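Local coordinates for protein peptidoglycan D,D-transpeptidase FtsI (PDB 6SYN) that probably cross-links septal peptidoglycan during cell division as a penicillin-binding D,D-transpeptidase, the target of β-lactam antibiotics, at residues L277-N282 against S305-S310; V254-V259 against H414-V419. All blocks are in the same frame, centred on the assembly; numbering follows the deposited sequence.

Contact 1. Residues L277-N282 against S305-S310. With CB9 ((2R,4S)-2-[(1R)-1-{[(2S)-2-carboxy-2-phenylacetyl]amino}-2-oxoethyl]-5,5-dimethyl-1,3-thiazolidine-4-carboxylic acid), chain D.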
loop_
_atom_site.group_PDB
_atom_site.type_symbol
_atom_site.label_atom_id
_atom_site.label_comp_id
_atom_site.label_asym_id
_atom_site.label_seq_id
_atom_site.Cartn_x
_atom_site.Cartn_y
_atom_site.Cartn_z
ATOM N N LEU A 277 -5.477 -15.804 -31.528
ATOM C CA LEU A 277 -4.410 -15.447 -32.504
ATOM C C LEU A 277 -4.305 -13.927 -32.609
ATOM O O LEU A 277 -5.265 -13.215 -32.321
ATOM C CB LEU A 277 -4.730 -16.078 -33.863
ATOM C CG LEU A 277 -4.635 -17.601 -33.903
ATOM C CD1 LEU A 277 -5.294 -18.155 -35.157
ATOM C CD2 LEU A 277 -3.186 -18.058 -33.811
ATOM N N PRO A 278 -3.138 -13.382 -33.025
ATOM C CA PRO A 278 -2.987 -11.938 -33.208
ATOM C C PRO A 278 -4.005 -11.418 -34.228
ATOM O O PRO A 278 -4.228 -12.105 -35.205
ATOM C CB PRO A 278 -1.562 -11.777 -33.752
ATOM C CG PRO A 278 -0.851 -13.037 -33.301
ATOM C CD PRO A 278 -1.908 -14.119 -33.352
ATOM N N TYR A 279 -4.617 -10.261 -33.960
ATOM C CA TYR A 279 -5.562 -9.580 -34.884
ATOM C C TYR A 279 -5.413 -8.065 -34.733
ATOM O O TYR A 279 -4.639 -7.610 -33.857
ATOM C CB TYR A 279 -6.995 -10.069 -34.663
ATOM C CG TYR A 279 -7.739 -9.471 -33.495
ATOM C CD1 TYR A 279 -7.292 -9.636 -32.193
ATOM C CD2 TYR A 279 -8.924 -8.777 -33.687
ATOM C CE1 TYR A 279 -7.991 -9.110 -31.117
ATOM C CE2 TYR A 279 -9.633 -8.241 -32.623
ATOM C CZ TYR A 279 -9.165 -8.408 -31.331
ATOM O OH TYR A 279 -9.863 -7.889 -30.277
ATOM N N PHE A 280 -6.106 -7.314 -35.595
ATOM C CA PHE A 280 -5.995 -5.837 -35.683
ATOM C C PHE A 280 -7.280 -5.194 -35.154
ATOM O O PHE A 280 -8.396 -5.712 -35.375
ATOM C CB PHE A 280 -5.635 -5.386 -37.102
ATOM C CG PHE A 280 -4.179 -5.564 -37.461
ATOM C CD1 PHE A 280 -3.201 -4.774 -36.880
ATOM C CD2 PHE A 280 -3.784 -6.524 -38.385
ATOM C CE1 PHE A 280 -1.863 -4.939 -37.211
ATOM C CE2 PHE A 280 -2.445 -6.688 -38.715
ATOM C CZ PHE A 280 -1.487 -5.896 -38.127
ATOM N N VAL A 281 -7.069 -4.094 -34.431
ATOM C CA VAL A 281 -8.087 -3.189 -33.830
ATOM C C VAL A 281 -7.633 -1.760 -34.166
ATOM O O VAL A 281 -6.603 -1.318 -33.606
ATOM C CB VAL A 281 -8.201 -3.464 -32.316
ATOM C CG1 VAL A 281 -9.143 -2.505 -31.603
ATOM C CG2 VAL A 281 -8.609 -4.906 -32.051
ATOM N N ASN A 282 -8.309 -1.110 -35.120
ATOM C CA ASN A 282 -7.987 0.258 -35.619
ATOM C C ASN A 282 -6.562 0.306 -36.194
ATOM O O ASN A 282 -5.941 1.398 -36.134
ATOM C CB ASN A 282 -8.100 1.331 -34.527
ATOM C CG ASN A 282 -9.488 1.521 -33.947
ATOM O OD1 ASN A 282 -9.625 2.041 -32.839
ATOM N ND2 ASN A 282 -10.521 1.140 -34.684
ATOM N N SER A 305 -4.549 -13.736 -21.393
ATOM C CA SER A 305 -4.772 -13.450 -22.835
ATOM C C SER A 305 -5.296 -12.019 -23.008
ATOM O O SER A 305 -6.411 -11.730 -22.538
ATOM C CB SER A 305 -5.705 -14.460 -23.455
ATOM O OG SER A 305 -5.852 -14.230 -24.850
ATOM N N ASN A 306 -4.513 -11.163 -23.668
ATOM C CA ASN A 306 -4.920 -9.787 -24.058
ATOM C C ASN A 306 -5.944 -9.882 -25.195
ATOM O O ASN A 306 -6.952 -9.159 -25.129
ATOM C CB ASN A 306 -3.730 -8.915 -24.472
ATOM C CG ASN A 306 -2.865 -8.459 -23.314
ATOM O OD1 ASN A 306 -3.167 -8.710 -22.151
ATOM N ND2 ASN A 306 -1.781 -7.773 -23.625
ATOM N N VAL A 307 -5.692 -10.737 -26.193
ATOM C CA VAL A 307 -6.619 -10.965 -27.344
ATOM C C VAL A 307 -7.959 -11.451 -26.780
ATOM O O VAL A 307 -9.008 -10.885 -27.172
ATOM C CB VAL A 307 -6.049 -11.970 -28.367
ATOM C CG1 VAL A 307 -7.127 -12.498 -29.301
ATOM C CG2 VAL A 307 -4.897 -11.381 -29.169
ATOM N N GLY A 308 -7.900 -12.465 -25.906
ATOM C CA GLY A 308 -9.046 -13.073 -25.202
ATOM C C GLY A 308 -9.976 -12.026 -24.620
ATOM O O GLY A 308 -11.160 -12.029 -25.004
ATOM N N VAL A 309 -9.454 -11.144 -23.758
ATOM C CA VAL A 309 -10.251 -10.101 -23.035
ATOM C C VAL A 309 -10.636 -8.973 -24.002
ATOM O O VAL A 309 -11.716 -8.380 -23.797
ATOM C CB VAL A 309 -9.531 -9.542 -21.786
ATOM C CG1 VAL A 309 -9.389 -10.597 -20.700
ATOM C CG2 VAL A 309 -8.182 -8.913 -22.104
ATOM N N SER A 310 -9.795 -8.662 -24.993
ATOM C CA SER A 310 -10.087 -7.629 -26.022
ATOM C C SER A 310 -11.318 -8.064 -26.822
ATOM O O SER A 310 -12.170 -7.209 -27.127
ATOM C CB SER A 310 -8.913 -7.374 -26.935
ATOM O OG SER A 310 -8.871 -8.340 -27.978
HETATM C C CB9 D . -1.257 -7.722 -18.337
HETATM N N CB9 D . 0.565 -7.445 -20.042
HETATM O O CB9 D . -0.657 -7.135 -17.469
HETATM C CA CB9 D . -0.656 -8.163 -19.667
HETATM C CB CB9 D . -0.510 -9.711 -19.698
HETATM C CAA CB9 D . 1.994 -12.281 -19.077
HETATM C CAB CB9 D . 3.298 -10.157 -19.179
HETATM O OAD CB9 D . 2.385 -10.912 -16.115
HETATM O OAE CB9 D . 2.474 -4.608 -23.293
HETATM O OAF CB9 D . -0.508 -6.243 -21.598
HETATM O OAG CB9 D . 0.264 -11.355 -16.072
HETATM O OAH CB9 D . 1.413 -4.118 -21.515
HETATM C CAJ CB9 D . 5.770 -7.801 -20.767
HETATM C CAK CB9 D . 5.073 -8.422 -21.777
HETATM C CAL CB9 D . 5.215 -6.726 -20.114
HETATM C CAM CB9 D . 3.812 -7.968 -22.133
HETATM C CAN CB9 D . 3.949 -6.270 -20.462
HETATM N NAP CB9 D . -0.321 -10.316 -18.372
HETATM S SAQ CB9 D . 0.965 -10.248 -20.620
HETATM C CAR CB9 D . 1.259 -10.877 -16.581
HETATM C CAS CB9 D . 1.931 -4.908 -22.262
HETATM C CAT CB9 D . 0.547 -6.686 -21.144
HETATM C CAU CB9 D . 3.218 -6.909 -21.459
HETATM C CAX CB9 D . 1.071 -10.165 -17.932
HETATM C CAY CB9 D . 1.853 -6.408 -21.915
HETATM C CAZ CB9 D . 1.908 -10.764 -19.111
#

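Contact 2. Residues V254-V259 against H414-V419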
loop_
_atom_site.group_PDB
_atom_site.type_symbol
_atom_site.label_atom_id
_atom_site.label_comp_id
_atom_site.label_asym_id
_atom_site.label_seq_id
_atom_site.Cartn_x
_atom_site.Cartn_y
_atom_site.Cartn_z
ATOM N N VAL A 254 -7.398 -6.266 -13.990
ATOM C CA VAL A 254 -8.832 -5.954 -14.295
ATOM C C VAL A 254 -9.555 -7.193 -14.843
ATOM O O VAL A 254 -10.789 -7.272 -14.663
ATOM C CB VAL A 254 -8.978 -4.785 -15.289
ATOM C CG1 VAL A 254 -8.459 -3.482 -14.711
ATOM C CG2 VAL A 254 -8.332 -5.082 -16.633
ATOM N N LYS A 255 -8.822 -8.108 -15.492
ATOM C CA LYS A 255 -9.361 -9.163 -16.398
ATOM C C LYS A 255 -10.443 -9.999 -15.720
ATOM O O LYS A 255 -11.390 -10.403 -16.392
ATOM C CB LYS A 255 -8.238 -10.059 -16.927
ATOM C CG LYS A 255 -7.357 -9.403 -17.978
ATOM C CD LYS A 255 -6.299 -10.317 -18.553
ATOM C CE LYS A 255 -5.475 -9.640 -19.628
ATOM N NZ LYS A 255 -4.203 -10.357 -19.872
ATOM N N PRO A 256 -10.346 -10.330 -14.412
ATOM C CA PRO A 256 -11.433 -11.041 -13.734
ATOM C C PRO A 256 -12.788 -10.318 -13.809
ATOM O O PRO A 256 -13.790 -11.005 -13.817
ATOM C CB PRO A 256 -10.928 -11.171 -12.290
ATOM C CG PRO A 256 -9.426 -11.181 -12.449
ATOM C CD PRO A 256 -9.170 -10.166 -13.545
ATOM N N MET A 257 -12.798 -8.983 -13.883
ATOM C CA MET A 257 -14.046 -8.186 -14.039
ATOM C C MET A 257 -14.507 -8.202 -15.503
ATOM O O MET A 257 -15.725 -8.102 -15.729
ATOM C CB MET A 257 -13.859 -6.742 -13.569
ATOM C CG MET A 257 -13.477 -6.636 -12.110
ATOM S SD MET A 257 -13.347 -4.918 -11.568
ATOM C CE MET A 257 -11.730 -4.474 -12.200
ATOM N N VAL A 258 -13.592 -8.339 -16.463
ATOM C CA VAL A 258 -13.969 -8.445 -17.906
ATOM C C VAL A 258 -14.719 -9.765 -18.110
ATOM O O VAL A 258 -15.779 -9.757 -18.768
ATOM C CB VAL A 258 -12.761 -8.353 -18.854
ATOM C CG1 VAL A 258 -13.199 -8.488 -20.307
ATOM C CG2 VAL A 258 -11.961 -7.075 -18.650
ATOM N N VAL A 259 -14.175 -10.853 -17.561
ATOM C CA VAL A 259 -14.767 -12.220 -17.634
ATOM C C VAL A 259 -16.153 -12.180 -16.985
ATOM O O VAL A 259 -17.084 -12.751 -17.569
ATOM C CB VAL A 259 -13.843 -13.268 -16.984
ATOM C CG1 VAL A 259 -14.533 -14.610 -16.797
ATOM C CG2 VAL A 259 -12.565 -13.438 -17.788
ATOM N N HIS A 414 -13.287 -19.306 -9.015
ATOM C CA HIS A 414 -12.826 -20.694 -9.292
ATOM C C HIS A 414 -11.890 -20.696 -10.509
ATOM O O HIS A 414 -10.865 -21.395 -10.441
ATOM C CB HIS A 414 -13.979 -21.697 -9.455
ATOM C CG HIS A 414 -13.473 -23.070 -9.759
ATOM N ND1 HIS A 414 -13.379 -23.556 -11.050
ATOM C CD2 HIS A 414 -12.962 -24.032 -8.960
ATOM C CE1 HIS A 414 -12.863 -24.770 -11.030
ATOM N NE2 HIS A 414 -12.597 -25.085 -9.762
ATOM N N MET A 415 -12.223 -19.942 -11.567
ATOM C CA MET A 415 -11.351 -19.730 -12.761
ATOM C C MET A 415 -9.985 -19.172 -12.332
ATOM O O MET A 415 -8.963 -19.585 -12.919
ATOM C CB MET A 415 -11.980 -18.750 -13.756
ATOM C CG MET A 415 -12.980 -19.390 -14.690
ATOM S SD MET A 415 -13.874 -18.141 -15.635
ATOM C CE MET A 415 -15.100 -19.169 -16.443
ATOM N N MET A 416 -9.968 -18.268 -11.349
ATOM C CA MET A 416 -8.737 -17.552 -10.909
ATOM C C MET A 416 -7.787 -18.505 -10.161
ATOM O O MET A 416 -6.612 -18.121 -9.995
ATOM C CB MET A 416 -9.091 -16.348 -10.030
ATOM C CG MET A 416 -9.589 -15.162 -10.832
ATOM S SD MET A 416 -10.651 -14.065 -9.866
ATOM C CE MET A 416 -9.451 -13.263 -8.804
ATOM N N GLU A 417 -8.256 -19.696 -9.755
ATOM C CA GLU A 417 -7.430 -20.746 -9.091
ATOM C C GLU A 417 -6.382 -21.278 -10.069
ATOM O O GLU A 417 -5.330 -21.770 -9.621
ATOM C CB GLU A 417 -8.295 -21.912 -8.620
ATOM C CG GLU A 417 -9.286 -21.513 -7.548
ATOM C CD GLU A 417 -9.712 -22.630 -6.618
ATOM O OE1 GLU A 417 -10.914 -22.727 -6.346
ATOM O OE2 GLU A 417 -8.837 -23.387 -6.165
ATOM N N SER A 418 -6.701 -21.182 -11.357
ATOM C CA SER A 418 -5.894 -21.650 -12.510
ATOM C C SER A 418 -4.547 -20.918 -12.579
ATOM O O SER A 418 -3.597 -21.491 -13.145
ATOM C CB SER A 418 -6.682 -21.444 -13.774
ATOM O OG SER A 418 -6.101 -22.152 -14.852
ATOM N N VAL A 419 -4.464 -19.697 -12.048
ATOM C CA VAL A 419 -3.289 -18.799 -12.230
ATOM C C VAL A 419 -2.127 -19.316 -11.366
ATOM O O VAL A 419 -0.981 -19.221 -11.831
ATOM C CB VAL A 419 -3.662 -17.329 -11.943
ATOM C CG1 VAL A 419 -2.474 -16.385 -12.077
ATOM C CG2 VAL A 419 -4.798 -16.869 -12.845
#

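Contact 1. Residues L277-N282 against S305-S310
Tyr279 reaches from the strand 279-281 to the start of helix 306-314, where its phenol meets Val307 and Ser310, one helical turn apart. Its CG sits between the backbone N and the carbonyl carbon (chi1 80°), which swings the ring toward the helix although the CB itself points across rather than at it. The hydroxyl donates to Ser310 OG, which lies at the ring edge, in its plane. Ser310 OG donates in turn to the carbonyl O of Val307 at 2.7 Å, so the serine oxygen is held by one bond across the contact and one within its own helix. Val307 CG1 comes obliquely to the ring, 3.9 Å from Tyr279 CE1, and also rests 3.6 Å from the backbone O of Leu277. The helix begins with Ser305 as N-cap, its OG accepting from Gly308 N. Ser304 and Asn306 fit the SxN motif of penicillin-binding transpeptidases, and Asn306 ND2 donates to OAF, the side-chain amide oxygen of the bound ring-opened penicillin CB9, at 2.8 Å. Asp288 binds both Ser305 OG and Val307 N, while Lys311 makes a cation-pi contact with the Tyr279 ring.

Contact 2. Residues V254-V259 against H414-V419
Two helical segments face each other here, running in broadly opposite senses: 254-259, which lies on helix 255-264, and 414-419, on the last part of helix 406-416 and the chain just after it. Their backbones come closest at Pro256 and Met416, whose CA atoms are 7.6 Å apart, and the gap is bridged entirely by apolar side chains, two from each segment. Met416 meets Pro256 at about a right angle, its sulfur coming up to the proline ring with SD 3.8 Å from Pro256 CB and 4.1 Å from Pro256 CG. The thioether bends at its last torsion (chi3 73°), which brings its CE to the same ring, 4.2 Å from Pro256 CG. A turn further along the first helix, Val259 points its CB toward Met415 and offers CG1, the branch anti to its backbone N, to Met415 SD at 3.8 Å. Chi2 of Met415 is near trans (170°) and carries that sulfur out to the valine. All four residues are buried. Tyr377 of helix 370-381 packs on both Pro256 and Met416, and Leu301 and Val297 of helix 297-303 pack on Val259, so other helices close the sides of the interface. Helix 255-264 carries Lys255, three residues after Ser252 in a sequence that matches the SxxK motif; in this family the serine is the acylated nucleophile, and this methionine-rich packing sets helix 406-416 against the SxxK helix in the helical part of the penicillin-binding transpeptidase fold.

How the contacts relate
Contact 2 is wholly buried among helices and purely apolar, with methionine sulfurs filling the space between them. Contact 1 lies nearer the surface, joins strand 279-281 of a two-stranded antiparallel sheet to helix 306-314, and combines a Tyr-Ser hydroxyl hydrogen bond with a small apolar contact. Their centres are about 17 Å apart, yet helices 306-314 and 255-264 touch directly: Asn306 OD1 and Lys255 NZ lie 3.0 Å apart, a probable hydrogen bond, and Val309 CG1 packs on Lys255 CG. Thus residues of the SxN and SxxK motifs meet at the pocket holding CB9, while contacts 1 and 2 join their two helices to different neighbouring elements.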